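Local atomic coordinates of kappa-carrageenase (Pseudoalteromonas carrageenovora, PDB entry 1DYP), a protein that cuts kappa-carrageenan chains from within, hydrolysing the beta-1,4 linkages between D-galactose 4-sulfate and 3,6-anhydro-D-galactose, through the family 16 catalytic domain described here. Residues F68-C72 / N73-V77; E36-V40 / W41-N45. The protein carries 1 engineered substitution. All blocks are in the same frame, centred on the assembly; numbering follows the deposited sequence.

Contact 1 of 2, residues F68-C72 / N73-V77; sequences FWDGC and NQQQV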
loop_
_atom_site.group_PDB
_atom_site.type_symbol
_atom_site.label_atom_id
_atom_site.label_comp_id
_atom_site.label_asym_id
_atom_site.label_seq_id
_atom_site.Cartn_x
_atom_site.Cartn_y
_atom_site.Cartn_z
ATOM N N PHE A 68 14.226 9.298 13.392
ATOM C CA PHE A 68 13.230 9.821 12.469
ATOM C C PHE A 68 13.863 10.771 11.463
ATOM O O PHE A 68 14.651 11.639 11.835
ATOM C CB PHE A 68 12.171 10.555 13.290
ATOM C CG PHE A 68 11.111 11.239 12.477
ATOM C CD1 PHE A 68 10.064 10.513 11.923
ATOM C CD2 PHE A 68 11.134 12.620 12.311
ATOM C CE1 PHE A 68 9.045 11.153 11.219
ATOM C CE2 PHE A 68 10.118 13.272 11.606
ATOM C CZ PHE A 68 9.071 12.531 11.061
ATOM N N TRP A 69 13.528 10.596 10.189
ATOM C CA TRP A 69 14.056 11.479 9.160
ATOM C C TRP A 69 13.165 12.712 9.070
ATOM O O TRP A 69 11.986 12.620 8.727
ATOM C CB TRP A 69 14.101 10.781 7.801
ATOM C CG TRP A 69 14.462 11.711 6.671
ATOM C CD1 TRP A 69 13.671 12.063 5.618
ATOM C CD2 TRP A 69 15.703 12.407 6.491
ATOM N NE1 TRP A 69 14.340 12.932 4.789
ATOM C CE2 TRP A 69 15.590 13.161 5.302
ATOM C CE3 TRP A 69 16.899 12.466 7.217
ATOM C CZ2 TRP A 69 16.631 13.965 4.821
ATOM C CZ3 TRP A 69 17.935 13.266 6.739
ATOM C CH2 TRP A 69 17.791 14.004 5.550
ATOM N N ASP A 70 13.746 13.857 9.401
ATOM C CA ASP A 70 13.063 15.142 9.360
ATOM C C ASP A 70 13.433 15.777 8.020
ATOM O O ASP A 70 14.348 16.602 7.933
ATOM C CB ASP A 70 13.549 15.992 10.538
ATOM C CG ASP A 70 12.968 17.391 10.549
ATOM O OD1 ASP A 70 12.101 17.710 9.707
ATOM O OD2 ASP A 70 13.394 18.172 11.424
ATOM N N GLY A 71 12.720 15.362 6.978
ATOM C CA GLY A 71 12.969 15.857 5.635
ATOM C C GLY A 71 12.954 17.361 5.476
ATOM O O GLY A 71 13.770 17.920 4.746
ATOM N N CYS A 72 12.023 18.026 6.147
ATOM C CA CYS A 72 11.936 19.474 6.052
ATOM C C CYS A 72 13.265 20.124 6.418
ATOM O O CYS A 72 13.680 21.105 5.801
ATOM C CB CYS A 72 10.846 20.002 6.980
ATOM S SG CYS A 72 9.138 19.625 6.470
ATOM N N ASN A 73 13.931 19.574 7.427
ATOM C CA ASN A 73 15.211 20.106 7.866
ATOM C C ASN A 73 16.400 19.287 7.372
ATOM O O ASN A 73 17.542 19.552 7.752
ATOM C CB ASN A 73 15.237 20.206 9.393
ATOM C CG ASN A 73 14.328 21.300 9.913
ATOM O OD1 ASN A 73 14.494 22.470 9.563
ATOM N ND2 ASN A 73 13.362 20.930 10.745
ATOM N N GLN A 74 16.128 18.306 6.516
ATOM C CA GLN A 74 17.175 17.451 5.960
ATOM C C GLN A 74 18.088 16.935 7.065
ATOM O O GLN A 74 19.314 17.060 6.989
ATOM C CB GLN A 74 17.994 18.232 4.929
ATOM C CG GLN A 74 17.209 18.602 3.683
ATOM C CD GLN A 74 16.811 17.383 2.872
ATOM O OE1 GLN A 74 17.664 16.695 2.309
ATOM N NE2 GLN A 74 15.514 17.102 2.815
ATOM N N GLN A 75 17.484 16.342 8.087
ATOM C CA GLN A 75 18.249 15.828 9.213
ATOM C C GLN A 75 17.599 14.620 9.860
ATOM O O GLN A 75 16.374 14.518 9.918
ATOM C CB GLN A 75 18.393 16.916 10.277
ATOM C CG GLN A 75 17.053 17.350 10.855
ATOM C CD GLN A 75 17.177 18.438 11.900
ATOM O OE1 GLN A 75 18.250 19.012 12.089
ATOM N NE2 GLN A 75 16.072 18.736 12.580
ATOM N N GLN A 76 18.434 13.708 10.341
ATOM C CA GLN A 76 17.960 12.529 11.047
ATOM C C GLN A 76 17.846 12.984 12.498
ATOM O O GLN A 76 18.739 13.663 13.005
ATOM C CB GLN A 76 18.982 11.394 10.953
ATOM C CG GLN A 76 19.033 10.677 9.616
ATOM C CD GLN A 76 17.730 9.979 9.284
ATOM O OE1 GLN A 76 16.958 9.632 10.176
ATOM N NE2 GLN A 76 17.486 9.754 8.000
ATOM N N VAL A 77 16.751 12.631 13.163
ATOM C CA VAL A 77 16.567 13.016 14.557
ATOM C C VAL A 77 16.525 11.771 15.437
ATOM O O VAL A 77 15.699 10.884 15.234
ATOM C CB VAL A 77 15.258 13.814 14.754
ATOM C CG1 VAL A 77 15.107 14.217 16.210
ATOM C CG2 VAL A 77 15.261 15.044 13.859
#

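Contact 2 of 2, residues E36-V40 / W41-N45; sequences ENYGV and WSWKN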
loop_
_atom_site.group_PDB
_atom_site.type_symbol
_atom_site.label_atom_id
_atom_site.label_comp_id
_atom_site.label_asym_id
_atom_site.label_seq_id
_atom_site.Cartn_x
_atom_site.Cartn_y
_atom_site.Cartn_z
ATOM N N GLU A 36 11.211 -2.017 7.075
ATOM C CA GLU A 36 11.869 -0.763 7.403
ATOM C C GLU A 36 10.775 0.232 7.770
ATOM O O GLU A 36 9.671 0.175 7.226
ATOM C CB GLU A 36 12.689 -0.261 6.205
ATOM C CG GLU A 36 11.908 0.365 5.036
ATOM C CD GLU A 36 11.097 -0.622 4.199
ATOM O OE1 GLU A 36 11.335 -1.849 4.274
ATOM O OE2 GLU A 36 10.222 -0.155 3.435
ATOM N N ASN A 37 11.074 1.133 8.699
ATOM C CA ASN A 37 10.092 2.117 9.134
ATOM C C ASN A 37 10.088 3.398 8.323
ATOM O O ASN A 37 11.090 3.788 7.730
ATOM C CB ASN A 37 10.303 2.469 10.607
ATOM C CG ASN A 37 9.962 1.322 11.533
ATOM O OD1 ASN A 37 8.897 0.715 11.416
ATOM N ND2 ASN A 37 10.858 1.024 12.466
ATOM N N TYR A 38 8.930 4.044 8.310
ATOM C CA TYR A 38 8.739 5.304 7.613
ATOM C C TYR A 38 7.449 5.914 8.140
ATOM O O TYR A 38 6.800 5.331 9.010
ATOM C CB TYR A 38 8.688 5.080 6.099
ATOM C CG TYR A 38 7.779 3.962 5.644
ATOM C CD1 TYR A 38 6.410 4.169 5.478
ATOM C CD2 TYR A 38 8.294 2.695 5.367
ATOM C CE1 TYR A 38 5.578 3.138 5.041
ATOM C CE2 TYR A 38 7.470 1.660 4.934
ATOM C CZ TYR A 38 6.117 1.889 4.771
ATOM O OH TYR A 38 5.306 0.866 4.336
ATOM N N GLY A 39 7.076 7.082 7.634
ATOM C CA GLY A 39 5.872 7.718 8.132
ATOM C C GLY A 39 6.092 8.132 9.575
ATOM O O GLY A 39 7.228 8.381 9.986
ATOM N N VAL A 40 5.020 8.199 10.356
ATOM C CA VAL A 40 5.137 8.596 11.753
ATOM C C VAL A 40 4.649 7.512 12.702
ATOM O O VAL A 40 4.006 7.781 13.713
ATOM C CB VAL A 40 4.372 9.901 12.023
ATOM C CG1 VAL A 40 5.026 11.032 11.251
ATOM C CG2 VAL A 40 2.911 9.751 11.616
ATOM N N TRP A 41 4.957 6.273 12.351
ATOM C CA TRP A 41 4.595 5.129 13.172
ATOM C C TRP A 41 5.700 4.119 12.950
ATOM O O TRP A 41 6.586 4.338 12.130
ATOM C CB TRP A 41 3.252 4.546 12.726
ATOM C CG TRP A 41 3.227 4.156 11.282
ATOM C CD1 TRP A 41 3.631 2.968 10.743
ATOM C CD2 TRP A 41 2.842 4.987 10.184
ATOM N NE1 TRP A 41 3.524 3.011 9.373
ATOM C CE2 TRP A 41 3.042 4.239 9.002
ATOM C CE3 TRP A 41 2.348 6.295 10.081
ATOM C CZ2 TRP A 41 2.766 4.757 7.730
ATOM C CZ3 TRP A 41 2.072 6.812 8.813
ATOM C CH2 TRP A 41 2.282 6.040 7.657
ATOM N N SER A 42 5.666 3.025 13.694
ATOM C CA SER A 42 6.666 1.992 13.520
ATOM C C SER A 42 5.938 0.676 13.352
ATOM O O SER A 42 4.879 0.462 13.940
ATOM C CB SER A 42 7.598 1.923 14.730
ATOM O OG SER A 42 8.335 3.126 14.868
ATOM N N TRP A 43 6.500 -0.194 12.527
ATOM C CA TRP A 43 5.907 -1.500 12.307
ATOM C C TRP A 43 6.316 -2.421 13.444
ATOM O O TRP A 43 7.441 -2.352 13.936
ATOM C CB TRP A 43 6.409 -2.103 10.996
ATOM C CG TRP A 43 6.205 -1.239 9.803
ATOM C CD1 TRP A 43 7.173 -0.734 8.990
ATOM C CD2 TRP A 43 4.953 -0.808 9.259
ATOM N NE1 TRP A 43 6.605 -0.016 7.966
ATOM C CE2 TRP A 43 5.241 -0.045 8.107
ATOM C CE3 TRP A 43 3.612 -0.994 9.631
ATOM C CZ2 TRP A 43 4.241 0.535 7.319
ATOM C CZ3 TRP A 43 2.614 -0.417 8.846
ATOM C CH2 TRP A 43 2.937 0.339 7.701
ATOM N N LYS A 44 5.399 -3.281 13.863
ATOM C CA LYS A 44 5.695 -4.242 14.913
ATOM C C LYS A 44 5.119 -5.580 14.489
ATOM O O LYS A 44 3.949 -5.673 14.113
ATOM C CB LYS A 44 5.090 -3.814 16.251
ATOM C CG LYS A 44 5.696 -2.545 16.839
ATOM C CD LYS A 44 7.167 -2.716 17.187
ATOM C CE LYS A 44 7.728 -1.436 17.795
ATOM N NZ LYS A 44 9.159 -1.559 18.197
ATOM N N ASN A 45 5.958 -6.608 14.535
ATOM C CA ASN A 45 5.546 -7.952 14.160
ATOM C C ASN A 45 4.281 -8.381 14.897
ATOM O O ASN A 45 3.423 -9.051 14.326
ATOM C CB ASN A 45 6.677 -8.940 14.456
ATOM C CG ASN A 45 6.279 -10.373 14.189
ATOM O OD1 ASN A 45 5.843 -10.714 13.090
ATOM N ND2 ASN A 45 6.429 -11.228 15.197
HETATM O O HOH W 1 9.963 -1.454 13.698
HETATM O O HOH W 2 6.811 2.519 9.838
#

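Contact 1 of 2, residues F68-C72 / N73-V77
Phe68 and Val77, the pair farthest from the turn, are joined by reciprocal backbone bonds, Phe68 N to Val77 O at 2.8 Å and Val77 N to Phe68 O at 2.7 Å. Asp70 and Gln75 form the next hydrogen-bonded antiparallel pair, and Trp69 and Gln76 the non-hydrogen-bonded pair between them. Gln74 and Gln75 both face Asp70, a G1 beta bulge. Gln74 takes the positive phi (48°) where glycine is often found.

Side-chain bonds brace the turn. Asp70 OD2 accepts from Asn73 ND2 at 2.8 Å on its syn side and from Gln75 NE2 at 3.0 Å on its anti side, both from one face of the carboxylate. OD1 is hydrogen-bonded to the hydroxyl of Tyr246, so the short acidic side chain suits a buried place where two amides and a tyrosine hydroxyl converge. Gln75 starts with CG between its backbone N and carbonyl carbon (chi1 63°), then runs extended alongside Asp70. Gln74 bends back so that NE2 meets a lone pair of Gly71 O at 2.7 Å.

On the other face the broad indole of Trp69 makes van der Waals contact with the backbone of Gln74 and Gln75 and the side chain of Gln76. Its CH2 meets Gln74 C at 3.3 Å, and its CE3 packs on Gln76 CG at 3.7 Å.

The hairpin joins strands 54-70 and 75-95. Its tip is tied to strand 244-247 through Gln244 and Tyr246 and to Cys242 by the disulfide of Cys72, while Phe68 stacks on Tyr80 of strand 75-95.

Contact 2 of 2, residues E36-V40 / W41-N45
Tyr38 and Trp43 meet edge to face: the indole of Trp43 turns its edge to the phenol ring, with planes at 73° and the phenol and five-membered ring centroids 5.1 Å apart. Tyr38 CZ and Trp43 CZ2 are 3.4 Å apart, and the hydroxyl also lies by the indole edge.

Trp41 CG sits between the backbone N and the carbonyl carbon (chi1 56°), which swings the indole back under the preceding turn, where Gly39 CA stands over one face in a CH-pi contact, 4.0 Å from the six-membered ring centroid. Glycine suits this place, since phi is positive and a beta carbon would run into CH2 of Trp41. Val40 CG2 packs 3.8 Å from Trp41 CE3. These residues lead a loop into strand 41-43, which runs parallel to strand 75-95 in the family 16 beta-sandwich, whose active site here is a tunnel. The Trp41 side chain comes within about 4 Å of that of Arg234, important for substrate recognition. With alanine in place of Trp41, Gly39 would probably lose its aromatic floor and a gap would open between Val40 and Arg234.

The side chains of Asn37 and Trp43 run antiparallel past one another, amide and indole planes 30° apart. Asparagine offers both an acceptor and a donor: Asn37 OD1 takes the backbone N-H of Trp43 N at 2.8 Å, nearly straight, while ND2 donates to a water that donates to Trp43 O.

How the contacts relate
Contact 2 (residues 36-45) precedes contact 1 (residues 68-77) along the chain, with about 16 Å between centres, and both lie to one side of the molecule's middle. Strands 41-43 and 75-95 lie next to each other, parallel, so the loop and the hairpin reach the same framework. They also touch directly: Phe68 CE1 lies 3.5 Å from Gly39 O and 4.0 Å from Val40 CG1. Strand 244-247 adds a second link, since it meets both the hairpin tip and the side chains of Val40 and Trp41. Contact 1 lies away from the annotated sites, whereas contact 2 borders Arg234, so this packing connects a peripheral hairpin with the surroundings of the substrate-recognition residue.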